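Long-range contacts in putative sugar binding protein (Geobacillus stearothermophilus, PDB 6GT9), which binds galactose in the cleft between its two lobes and probably serves as the sugar receptor of a three-component sensing system for galactan use: residues S193-A204 with S221-V231; R127-A138 with V289-T297. One frame throughout, in Å; residues are numbered along the deposited sequence.

Interaction 1. Residues S193-A204 with S221-V231; sequences SHITRVQAAEKA and SALDAIGVAKV. With GAL (beta-D-galactopyranose), chain E; SO4 (sulfate ion), chain F.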
loop_
_atom_site.group_PDB
_atom_site.type_symbol
_atom_site.label_atom_id
_atom_site.label_comp_id
_atom_site.label_asym_id
_atom_site.label_seq_id
_atom_site.Cartn_x
_atom_site.Cartn_y
_atom_site.Cartn_z
ATOM N N SER A 193 -7.896 9.009 4.706
ATOM C CA SER A 193 -6.784 9.930 4.908
ATOM C C SER A 193 -6.234 10.513 3.609
ATOM O O SER A 193 -5.429 11.445 3.667
ATOM C CB SER A 193 -5.646 9.220 5.646
ATOM O OG SER A 193 -5.054 8.236 4.796
ATOM N N HIS A 194 -6.616 9.968 2.455
ATOM C CA HIS A 194 -6.021 10.356 1.167
ATOM C C HIS A 194 -4.494 10.318 1.229
ATOM O O HIS A 194 -3.797 11.159 0.653
ATOM C CB HIS A 194 -6.561 11.713 0.722
ATOM C CG HIS A 194 -8.044 11.700 0.548
ATOM N ND1 HIS A 194 -8.910 12.253 1.469
ATOM C CD2 HIS A 194 -8.821 11.095 -0.382
ATOM C CE1 HIS A 194 -10.155 12.037 1.084
ATOM N NE2 HIS A 194 -10.129 11.336 -0.036
ATOM N N ILE A 195 -3.987 9.286 1.917
ATOM C CA ILE A 195 -2.581 8.939 2.125
ATOM C C ILE A 195 -1.675 10.123 2.454
ATOM O O ILE A 195 -0.501 10.141 2.070
ATOM C CB ILE A 195 -2.020 8.139 0.927
ATOM C CG1 ILE A 195 -1.956 8.953 -0.363
ATOM C CG2 ILE A 195 -2.826 6.860 0.701
ATOM C CD1 ILE A 195 -1.162 8.223 -1.431
ATOM N N THR A 196 -2.171 11.089 3.229
ATOM C CA THR A 196 -1.302 12.131 3.750
ATOM C C THR A 196 -1.279 12.054 5.268
ATOM O O THR A 196 -2.240 11.600 5.890
ATOM C CB THR A 196 -1.739 13.539 3.309
ATOM O OG1 THR A 196 -2.890 13.952 4.049
ATOM C CG2 THR A 196 -2.061 13.561 1.797
ATOM N N ARG A 197 -0.163 12.490 5.860
ATOM C CA ARG A 197 -0.087 12.544 7.320
ATOM C C ARG A 197 -1.135 13.491 7.878
ATOM O O ARG A 197 -1.724 13.230 8.936
ATOM C CB ARG A 197 1.297 13.004 7.777
ATOM C CG ARG A 197 2.412 12.044 7.523
ATOM C CD ARG A 197 3.710 12.672 7.959
ATOM N NE ARG A 197 4.863 11.952 7.434
ATOM C CZ ARG A 197 5.269 12.012 6.162
ATOM N NH1 ARG A 197 4.606 12.745 5.274
ATOM N NH2 ARG A 197 6.336 11.330 5.779
ATOM N N VAL A 198 -1.388 14.593 7.173
ATOM C CA VAL A 198 -2.191 15.661 7.758
ATOM C C VAL A 198 -3.665 15.288 7.783
ATOM O O VAL A 198 -4.369 15.576 8.760
ATOM C CB VAL A 198 -1.940 16.989 7.022
ATOM C CG1 VAL A 198 -3.014 18.008 7.370
ATOM C CG2 VAL A 198 -0.576 17.523 7.422
ATOM N N GLN A 199 -4.159 14.617 6.742
ATOM C CA GLN A 199 -5.555 14.203 6.801
ATOM C C GLN A 199 -5.749 13.035 7.762
ATOM O O GLN A 199 -6.793 12.949 8.419
ATOM C CB GLN A 199 -6.077 13.857 5.412
ATOM C CG GLN A 199 -6.740 15.021 4.700
ATOM C CD GLN A 199 -7.498 14.584 3.466
ATOM O OE1 GLN A 199 -8.506 13.872 3.560
ATOM N NE2 GLN A 199 -7.015 14.991 2.304
ATOM N N ALA A 200 -4.765 12.142 7.874
ATOM C CA ALA A 200 -4.863 11.082 8.878
ATOM C C ALA A 200 -5.013 11.677 10.274
ATOM O O ALA A 200 -5.892 11.269 11.044
ATOM C CB ALA A 200 -3.643 10.159 8.802
ATOM N N ALA A 201 -4.179 12.673 10.602
ATOM C CA ALA A 201 -4.275 13.346 11.896
ATOM C C ALA A 201 -5.606 14.075 12.062
ATOM O O ALA A 201 -6.240 13.991 13.125
ATOM C CB ALA A 201 -3.114 14.327 12.070
ATOM N N GLU A 202 -6.039 14.811 11.032
ATOM C CA GLU A 202 -7.320 15.512 11.112
ATOM C C GLU A 202 -8.454 14.533 11.379
ATOM O O GLU A 202 -9.304 14.767 12.251
ATOM C CB GLU A 202 -7.583 16.304 9.824
ATOM C CG GLU A 202 -6.676 17.521 9.665
ATOM C CD GLU A 202 -6.779 18.199 8.291
ATOM O OE1 GLU A 202 -6.279 19.340 8.163
ATOM O OE2 GLU A 202 -7.350 17.604 7.346
ATOM N N LYS A 203 -8.473 13.418 10.648
ATOM C CA LYS A 203 -9.524 12.425 10.843
ATOM C C LYS A 203 -9.461 11.816 12.240
ATOM O O LYS A 203 -10.499 11.605 12.874
ATOM C CB LYS A 203 -9.423 11.341 9.770
ATOM C CG LYS A 203 -9.753 11.842 8.362
ATOM C CD LYS A 203 -11.142 12.480 8.333
ATOM C CE LYS A 203 -11.612 12.730 6.912
ATOM N NZ LYS A 203 -10.571 13.445 6.157
ATOM N N ALA A 204 -8.254 11.528 12.738
ATOM C CA ALA A 204 -8.132 10.965 14.080
ATOM C C ALA A 204 -8.739 11.896 15.114
ATOM O O ALA A 204 -9.458 11.450 16.015
ATOM C CB ALA A 204 -6.669 10.703 14.423
ATOM N N SER A 221 -2.607 2.300 5.522
ATOM C CA SER A 221 -1.599 2.739 4.569
ATOM C C SER A 221 -0.468 3.401 5.342
ATOM O O SER A 221 -0.564 3.623 6.551
ATOM C CB SER A 221 -2.204 3.660 3.499
ATOM O OG SER A 221 -2.605 4.914 4.033
ATOM N N ALA A 222 0.610 3.740 4.627
ATOM C CA ALA A 222 1.916 3.894 5.267
ATOM C C ALA A 222 2.008 5.075 6.229
ATOM O O ALA A 222 2.859 5.048 7.127
ATOM C CB ALA A 222 3.008 4.025 4.211
ATOM N N LEU A 223 1.174 6.103 6.071
ATOM C CA LEU A 223 1.260 7.305 6.896
ATOM C C LEU A 223 0.124 7.424 7.905
ATOM O O LEU A 223 0.113 8.369 8.706
ATOM C CB LEU A 223 1.291 8.550 5.992
ATOM C CG LEU A 223 2.434 8.530 4.974
ATOM C CD1 LEU A 223 2.297 9.646 3.936
ATOM C CD2 LEU A 223 3.788 8.606 5.677
ATOM N N ASP A 224 -0.831 6.494 7.891
ATOM C CA ASP A 224 -2.024 6.639 8.717
ATOM C C ASP A 224 -1.688 6.591 10.203
ATOM O O ASP A 224 -2.112 7.464 10.975
ATOM C CB ASP A 224 -3.027 5.547 8.361
ATOM C CG ASP A 224 -3.548 5.686 6.965
ATOM O OD1 ASP A 224 -3.665 6.835 6.495
ATOM O OD2 ASP A 224 -3.862 4.651 6.343
ATOM N N ALA A 225 -0.951 5.563 10.630
ATOM C CA ALA A 225 -0.666 5.423 12.059
ATOM C C ALA A 225 0.249 6.537 12.549
ATOM O O ALA A 225 0.220 6.900 13.732
ATOM C CB ALA A 225 -0.050 4.054 12.335
ATOM N N ILE A 226 1.053 7.103 11.651
ATOM C CA ILE A 226 1.832 8.283 11.999
ATOM C C ILE A 226 0.909 9.457 12.297
ATOM O O ILE A 226 1.101 10.179 13.284
ATOM C CB ILE A 226 2.825 8.605 10.870
ATOM C CG1 ILE A 226 3.913 7.534 10.817
ATOM C CG2 ILE A 226 3.420 10.014 11.055
ATOM C CD1 ILE A 226 4.667 7.513 9.494
ATOM N N GLY A 227 -0.115 9.656 11.461
ATOM C CA GLY A 227 -1.082 10.709 11.732
ATOM C C GLY A 227 -1.822 10.492 13.040
ATOM O O GLY A 227 -2.009 11.427 13.824
ATOM N N VAL A 228 -2.230 9.252 13.305
ATOM C CA VAL A 228 -2.941 8.957 14.546
ATOM C C VAL A 228 -2.038 9.177 15.748
ATOM O O VAL A 228 -2.450 9.779 16.748
ATOM C CB VAL A 228 -3.488 7.523 14.516
ATOM C CG1 VAL A 228 -4.180 7.199 15.848
ATOM C CG2 VAL A 228 -4.418 7.347 13.349
ATOM N N ALA A 229 -0.789 8.710 15.669
ATOM C CA ALA A 229 0.100 8.797 16.821
ATOM C C ALA A 229 0.357 10.247 17.211
ATOM O O ALA A 229 0.427 10.574 18.402
ATOM C CB ALA A 229 1.414 8.079 16.528
ATOM N N LYS A 230 0.514 11.130 16.221
ATOM C CA LYS A 230 0.686 12.545 16.527
ATOM C C LYS A 230 -0.488 13.080 17.334
ATOM O O LYS A 230 -0.298 13.824 18.301
ATOM C CB LYS A 230 0.853 13.346 15.239
ATOM C CG LYS A 230 0.816 14.860 15.437
ATOM C CD LYS A 230 0.362 15.577 14.152
ATOM C CE LYS A 230 0.486 17.094 14.263
ATOM N NZ LYS A 230 1.908 17.538 14.227
ATOM N N VAL A 231 -1.712 12.710 16.954
ATOM C CA VAL A 231 -2.885 13.213 17.662
ATOM C C VAL A 231 -2.985 12.591 19.055
ATOM O O VAL A 231 -3.281 13.281 20.041
ATOM C CB VAL A 231 -4.146 12.962 16.814
ATOM C CG1 VAL A 231 -5.407 13.265 17.615
ATOM C CG2 VAL A 231 -4.100 13.825 15.574
HETATM C C1 GAL E . 1.093 1.703 1.567
HETATM C C2 GAL E . 0.509 1.215 0.257
HETATM C C3 GAL E . 0.900 2.135 -0.914
HETATM C C4 GAL E . 0.482 3.565 -0.616
HETATM C C5 GAL E . 1.007 4.002 0.742
HETATM C C6 GAL E . 0.462 5.366 1.173
HETATM O O1 GAL E . 0.688 0.848 2.618
HETATM O O2 GAL E . 0.973 -0.108 -0.050
HETATM O O3 GAL E . 0.203 1.761 -2.062
HETATM O O4 GAL E . -0.944 3.680 -0.634
HETATM O O5 GAL E . 0.656 3.053 1.828
HETATM O O6 GAL E . 1.233 5.906 2.224
HETATM S S SO4 F . 1.749 15.026 4.513
HETATM O O1 SO4 F . 1.957 15.746 3.248
HETATM O O2 SO4 F . 1.796 13.572 4.279
HETATM O O3 SO4 F . 0.448 15.394 5.070
HETATM O O4 SO4 F . 2.803 15.330 5.475
HETATM O O HOH W 1 -1.896 8.726 5.435
#

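Interaction 2. Residues R127-A138 with V289-T297; sequences RVAYVGTDNYYA and VPVVTNTET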
loop_
_atom_site.group_PDB
_atom_site.type_symbol
_atom_site.label_atom_id
_atom_site.label_comp_id
_atom_site.label_asym_id
_atom_site.label_seq_id
_atom_site.Cartn_x
_atom_site.Cartn_y
_atom_site.Cartn_z
ATOM N N ARG A 127 -3.360 -8.228 -17.094
ATOM C CA ARG A 127 -1.992 -8.050 -16.621
ATOM C C ARG A 127 -1.291 -9.406 -16.579
ATOM O O ARG A 127 -1.904 -10.427 -16.253
ATOM C CB ARG A 127 -1.988 -7.385 -15.236
ATOM C CG ARG A 127 -2.717 -8.171 -14.157
ATOM C CD ARG A 127 -1.743 -8.905 -13.262
ATOM N NE ARG A 127 -2.401 -9.678 -12.193
ATOM C CZ ARG A 127 -2.859 -10.921 -12.343
ATOM N NH1 ARG A 127 -2.760 -11.534 -13.514
ATOM N NH2 ARG A 127 -3.427 -11.557 -11.323
ATOM N N VAL A 128 -0.008 -9.424 -16.954
ATOM C CA VAL A 128 0.706 -10.694 -17.052
ATOM C C VAL A 128 0.997 -11.262 -15.672
ATOM O O VAL A 128 0.920 -12.476 -15.463
ATOM C CB VAL A 128 2.004 -10.537 -17.862
ATOM C CG1 VAL A 128 2.715 -11.894 -17.961
ATOM C CG2 VAL A 128 1.712 -9.989 -19.237
ATOM N N ALA A 129 1.367 -10.408 -14.720
ATOM C CA ALA A 129 1.812 -10.892 -13.415
ATOM C C ALA A 129 1.648 -9.771 -12.412
ATOM O O ALA A 129 1.617 -8.599 -12.785
ATOM C CB ALA A 129 3.274 -11.349 -13.428
ATOM N N TYR A 130 1.542 -10.155 -11.134
ATOM C CA TYR A 130 1.431 -9.235 -10.007
ATOM C C TYR A 130 2.584 -9.472 -9.046
ATOM O O TYR A 130 2.957 -10.622 -8.794
ATOM C CB TYR A 130 0.097 -9.435 -9.271
ATOM C CG TYR A 130 -0.020 -8.735 -7.923
ATOM C CD1 TYR A 130 0.116 -7.357 -7.826
ATOM C CD2 TYR A 130 -0.309 -9.452 -6.757
ATOM C CE1 TYR A 130 -0.006 -6.704 -6.603
ATOM C CE2 TYR A 130 -0.447 -8.803 -5.506
ATOM C CZ TYR A 130 -0.294 -7.425 -5.449
ATOM O OH TYR A 130 -0.407 -6.731 -4.268
ATOM N N VAL A 131 3.152 -8.393 -8.505
ATOM C CA VAL A 131 4.136 -8.479 -7.419
ATOM C C VAL A 131 3.693 -7.529 -6.316
ATOM O O VAL A 131 3.689 -6.309 -6.503
ATOM C CB VAL A 131 5.562 -8.141 -7.867
ATOM C CG1 VAL A 131 6.546 -8.484 -6.753
ATOM C CG2 VAL A 131 5.920 -8.890 -9.141
ATOM N N GLY A 132 3.349 -8.071 -5.161
ATOM C CA GLY A 132 2.913 -7.210 -4.079
ATOM C C GLY A 132 2.396 -8.049 -2.939
ATOM O O GLY A 132 2.303 -9.278 -3.021
ATOM N N THR A 133 2.068 -7.355 -1.866
ATOM C CA THR A 133 1.490 -8.008 -0.704
ATOM C C THR A 133 0.177 -8.682 -1.079
ATOM O O THR A 133 -0.549 -8.231 -1.968
ATOM C CB THR A 133 1.275 -6.979 0.409
ATOM O OG1 THR A 133 2.527 -6.370 0.748
ATOM C CG2 THR A 133 0.678 -7.623 1.660
ATOM N N ASP A 134 -0.102 -9.813 -0.421
ATOM C CA ASP A 134 -1.462 -10.327 -0.328
ATOM C C ASP A 134 -2.254 -9.399 0.591
ATOM O O ASP A 134 -2.232 -9.557 1.819
ATOM C CB ASP A 134 -1.464 -11.766 0.198
ATOM C CG ASP A 134 -2.858 -12.368 0.264
ATOM O OD1 ASP A 134 -3.845 -11.618 0.343
ATOM O OD2 ASP A 134 -2.975 -13.607 0.225
ATOM N N ASN A 135 -2.977 -8.442 0.009
ATOM C CA ASN A 135 -3.524 -7.341 0.806
ATOM C C ASN A 135 -4.661 -7.790 1.723
ATOM O O ASN A 135 -4.774 -7.298 2.855
ATOM C CB ASN A 135 -3.970 -6.212 -0.120
ATOM C CG ASN A 135 -2.800 -5.451 -0.665
ATOM O OD1 ASN A 135 -1.990 -4.922 0.110
ATOM N ND2 ASN A 135 -2.669 -5.405 -1.997
ATOM N N TYR A 136 -5.523 -8.700 1.250
ATOM C CA TYR A 136 -6.556 -9.251 2.123
ATOM C C TYR A 136 -5.927 -9.875 3.356
ATOM O O TYR A 136 -6.363 -9.638 4.490
ATOM C CB TYR A 136 -7.399 -10.305 1.395
ATOM C CG TYR A 136 -8.404 -10.956 2.348
ATOM C CD1 TYR A 136 -9.654 -10.387 2.557
ATOM C CD2 TYR A 136 -8.087 -12.107 3.066
ATOM C CE1 TYR A 136 -10.574 -10.955 3.441
ATOM C CE2 TYR A 136 -9.003 -12.680 3.960
ATOM C CZ TYR A 136 -10.246 -12.098 4.132
ATOM O OH TYR A 136 -11.171 -12.637 5.008
ATOM N N TYR A 137 -4.904 -10.693 3.145
ATOM C CA TYR A 137 -4.312 -11.442 4.244
ATOM C C TYR A 137 -3.493 -10.539 5.155
ATOM O O TYR A 137 -3.427 -10.775 6.368
ATOM C CB TYR A 137 -3.448 -12.568 3.684
ATOM C CG TYR A 137 -2.861 -13.436 4.762
ATOM C CD1 TYR A 137 -3.680 -14.194 5.592
ATOM C CD2 TYR A 137 -1.491 -13.463 4.990
ATOM C CE1 TYR A 137 -3.151 -14.984 6.603
ATOM C CE2 TYR A 137 -0.949 -14.256 6.005
ATOM C CZ TYR A 137 -1.788 -15.013 6.806
ATOM O OH TYR A 137 -1.272 -15.808 7.809
ATOM N N ALA A 138 -2.868 -9.503 4.591
ATOM C CA ALA A 138 -2.225 -8.475 5.406
ATOM C C ALA A 138 -3.197 -7.897 6.431
ATOM O O ALA A 138 -2.863 -7.754 7.611
ATOM C CB ALA A 138 -1.682 -7.361 4.505
ATOM N N VAL A 289 6.549 -16.250 -16.219
ATOM C CA VAL A 289 6.707 -15.858 -14.817
ATOM C C VAL A 289 5.447 -16.214 -14.061
ATOM O O VAL A 289 4.359 -16.364 -14.650
ATOM C CB VAL A 289 6.992 -14.342 -14.670
ATOM C CG1 VAL A 289 8.185 -13.926 -15.563
ATOM C CG2 VAL A 289 5.769 -13.540 -15.045
ATOM N N PRO A 290 5.559 -16.398 -12.742
ATOM C CA PRO A 290 4.379 -16.720 -11.935
ATOM C C PRO A 290 3.337 -15.623 -12.044
ATOM O O PRO A 290 3.673 -14.441 -12.084
ATOM C CB PRO A 290 4.932 -16.807 -10.506
ATOM C CG PRO A 290 6.388 -16.929 -10.635
ATOM C CD PRO A 290 6.773 -16.254 -11.915
ATOM N N VAL A 291 2.063 -16.022 -12.053
ATOM C CA VAL A 291 0.984 -15.039 -12.129
ATOM C C VAL A 291 0.989 -14.130 -10.900
ATOM O O VAL A 291 0.789 -12.913 -11.013
ATOM C CB VAL A 291 -0.379 -15.731 -12.314
ATOM C CG1 VAL A 291 -1.503 -14.723 -12.208
ATOM C CG2 VAL A 291 -0.459 -16.430 -13.655
ATOM N N VAL A 292 1.229 -14.690 -9.714
ATOM C CA VAL A 292 1.231 -13.903 -8.481
ATOM C C VAL A 292 2.501 -14.196 -7.695
ATOM O O VAL A 292 2.819 -15.362 -7.426
ATOM C CB VAL A 292 -0.008 -14.181 -7.607
ATOM C CG1 VAL A 292 0.147 -13.499 -6.245
ATOM C CG2 VAL A 292 -1.279 -13.707 -8.298
ATOM N N THR A 293 3.230 -13.143 -7.344
ATOM C CA THR A 293 4.356 -13.221 -6.419
ATOM C C THR A 293 4.012 -12.336 -5.227
ATOM O O THR A 293 4.080 -11.104 -5.328
ATOM C CB THR A 293 5.665 -12.780 -7.084
ATOM O OG1 THR A 293 5.971 -13.641 -8.192
ATOM C CG2 THR A 293 6.824 -12.835 -6.085
ATOM N N ASN A 294 3.638 -12.947 -4.098
ATOM C CA ASN A 294 3.298 -12.183 -2.897
ATOM C C ASN A 294 4.557 -11.974 -2.069
ATOM O O ASN A 294 5.103 -12.931 -1.508
ATOM C CB ASN A 294 2.239 -12.889 -2.058
ATOM C CG ASN A 294 0.873 -12.827 -2.677
ATOM O OD1 ASN A 294 0.172 -13.836 -2.734
ATOM N ND2 ASN A 294 0.485 -11.647 -3.165
ATOM N N THR A 295 5.002 -10.724 -1.972
ATOM C CA THR A 295 6.120 -10.418 -1.102
ATOM C C THR A 295 5.691 -10.548 0.362
ATOM O O THR A 295 4.500 -10.511 0.698
ATOM C CB THR A 295 6.676 -9.027 -1.416
ATOM O OG1 THR A 295 5.614 -8.067 -1.464
ATOM C CG2 THR A 295 7.385 -9.045 -2.795
ATOM N N GLU A 296 6.687 -10.733 1.228
ATOM C CA GLU A 296 6.452 -11.043 2.643
ATOM C C GLU A 296 5.571 -9.998 3.325
ATOM O O GLU A 296 5.714 -8.797 3.089
ATOM C CB GLU A 296 7.803 -11.125 3.362
ATOM C CG GLU A 296 7.752 -11.159 4.879
ATOM C CD GLU A 296 7.510 -12.562 5.416
ATOM O OE1 GLU A 296 6.787 -13.335 4.750
ATOM O OE2 GLU A 296 8.052 -12.900 6.495
ATOM N N THR A 297 4.646 -10.463 4.177
ATOM C CA THR A 297 3.920 -9.582 5.086
ATOM C C THR A 297 3.773 -10.294 6.426
ATOM O O THR A 297 3.671 -11.526 6.488
ATOM C CB THR A 297 2.531 -9.148 4.533
ATOM O OG1 THR A 297 1.956 -8.118 5.367
ATOM C CG2 THR A 297 1.563 -10.317 4.461
HETATM O O HOH W 2 2.224 -14.885 -15.605
HETATM O O HOH W 3 4.610 -12.589 -10.264
HETATM O O HOH W 4 5.100 -7.115 0.954
HETATM O O HOH W 5 1.615 -11.194 1.151
#

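Interaction 1. Residues S193-A204 with S221-V231
Arg-197 lies across Leu-223 at the start of two packed helices, and its side chain runs over 221-231 while skirting a sulfate ion. Arg-197 CB and CG both sit 3.6 Å from sulfate O2; CD comes alongside Ile-226 CG2, the two side chains pointing the same way. NE makes a salt bridge with Glu-251. Over the centre of the guanidinium face lies Leu-223 CD2, 3.6 Å above the plane, while the sulfate sits at the edge, where NH1 bonds O4 and, weakly, O2. NH2 makes a salt bridge with Asp-43 of the N-terminal lobe, a link across the cleft at its rim. The sulfate, probably from the crystallisation liquor, is also held by the backbone N of Arg-197 and Val-198 at the helix N-terminus. Helices 197-210 and 224-235 belong to the Rossmann-like C-terminal lobe of a periplasmic binding protein and cross at -50°, their axes 7.3 Å apart. Such closeness depends on Gly-227, whose CA is 4.1 Å from Ala-201 CA; a CB there would collide with Ala-200. Nearer the sugar, Ser-193 OG donates to the syn side of Asp-224 OD1 at 2.6 Å. Ser-221 OG donates to Asp-224 OD2 from above the carboxylate plane. Beyond this buried network, Ile-195 CG2 packs 3.6 Å from galactose C6, and Ala-222 N donates to the ring oxygen O5 at 2.9 Å.

Interaction 2. Residues R127-A138 with V289-T297
Parallel strand pairing joins 129-132 to 292-294 at the edge of the N-terminal lobe's sheet. Tyr-130 N donates to Val-291 O, Tyr-130 O accepts from Thr-293 N, and Gly-132 N closes the run on Thr-293 O at 3.1 Å. Gly-132 O is gripped twice, from opposite faces of its plane: Asn-294 ND2 reaches it at 3.0 Å along an almost straight bond (178°) lying in the amide's own plane, and Thr-295 N comes from above the carbonyl plane. The Tyr-130 ring meets Val-292 CG1 with its edge, CD2 to CG1 4.1 Å, and stands 75° from the Asn-294 amide. With CG anti to the backbone N (chi1 168°), the ring runs past Gly-132 N, and OH donates to Thr-133 O at 2.7 Å. A leucine in place of Tyr-130 would probably leave Thr-133 O without this donor and free the turn after the strand to shift. Water 3 links Tyr-130 O, Pro-290 O and Thr-293 OG1. Farther on, Thr-133 CG2 packs on Thr-297 CB at 3.7 Å, while Thr-133 OG1 bonds the sugar-binding Gln-267. Here 133-138 and 295-297 are two of the interlobe crossings that form the hinge in this family of binding proteins. Strand 115-118 flanks 129-132 on its other edge, helix 269-284 packs against Val-289 and Thr-295, and helix 135-149 starts just beyond Asp-134, its N-cap, leading into the other lobe.

How the interactions relate
The two contacts lie on opposite sides of the chain's centre, 26 Å apart between centres and about 9 Å between nearest atoms, without touching. Interaction 1 is nested within the long loop that interaction 2 closes. It joins helices 197-210 and 224-235 beside the sheet of the C-terminal lobe, whereas interaction 2 pairs the last two strands of the other lobe's sheet and, through 133-138 and 295-297, forms two of the chain crossings between the lobes. The galactose provides their common reference: interaction 1 contributes Ala-222 and other pocket residues directly, while interaction 2 stays one shell back, behind Gln-267 and Arg-171. Together they fit the two-lobed, hinged architecture of sugar-binding proteins, with ligand held between the lobes.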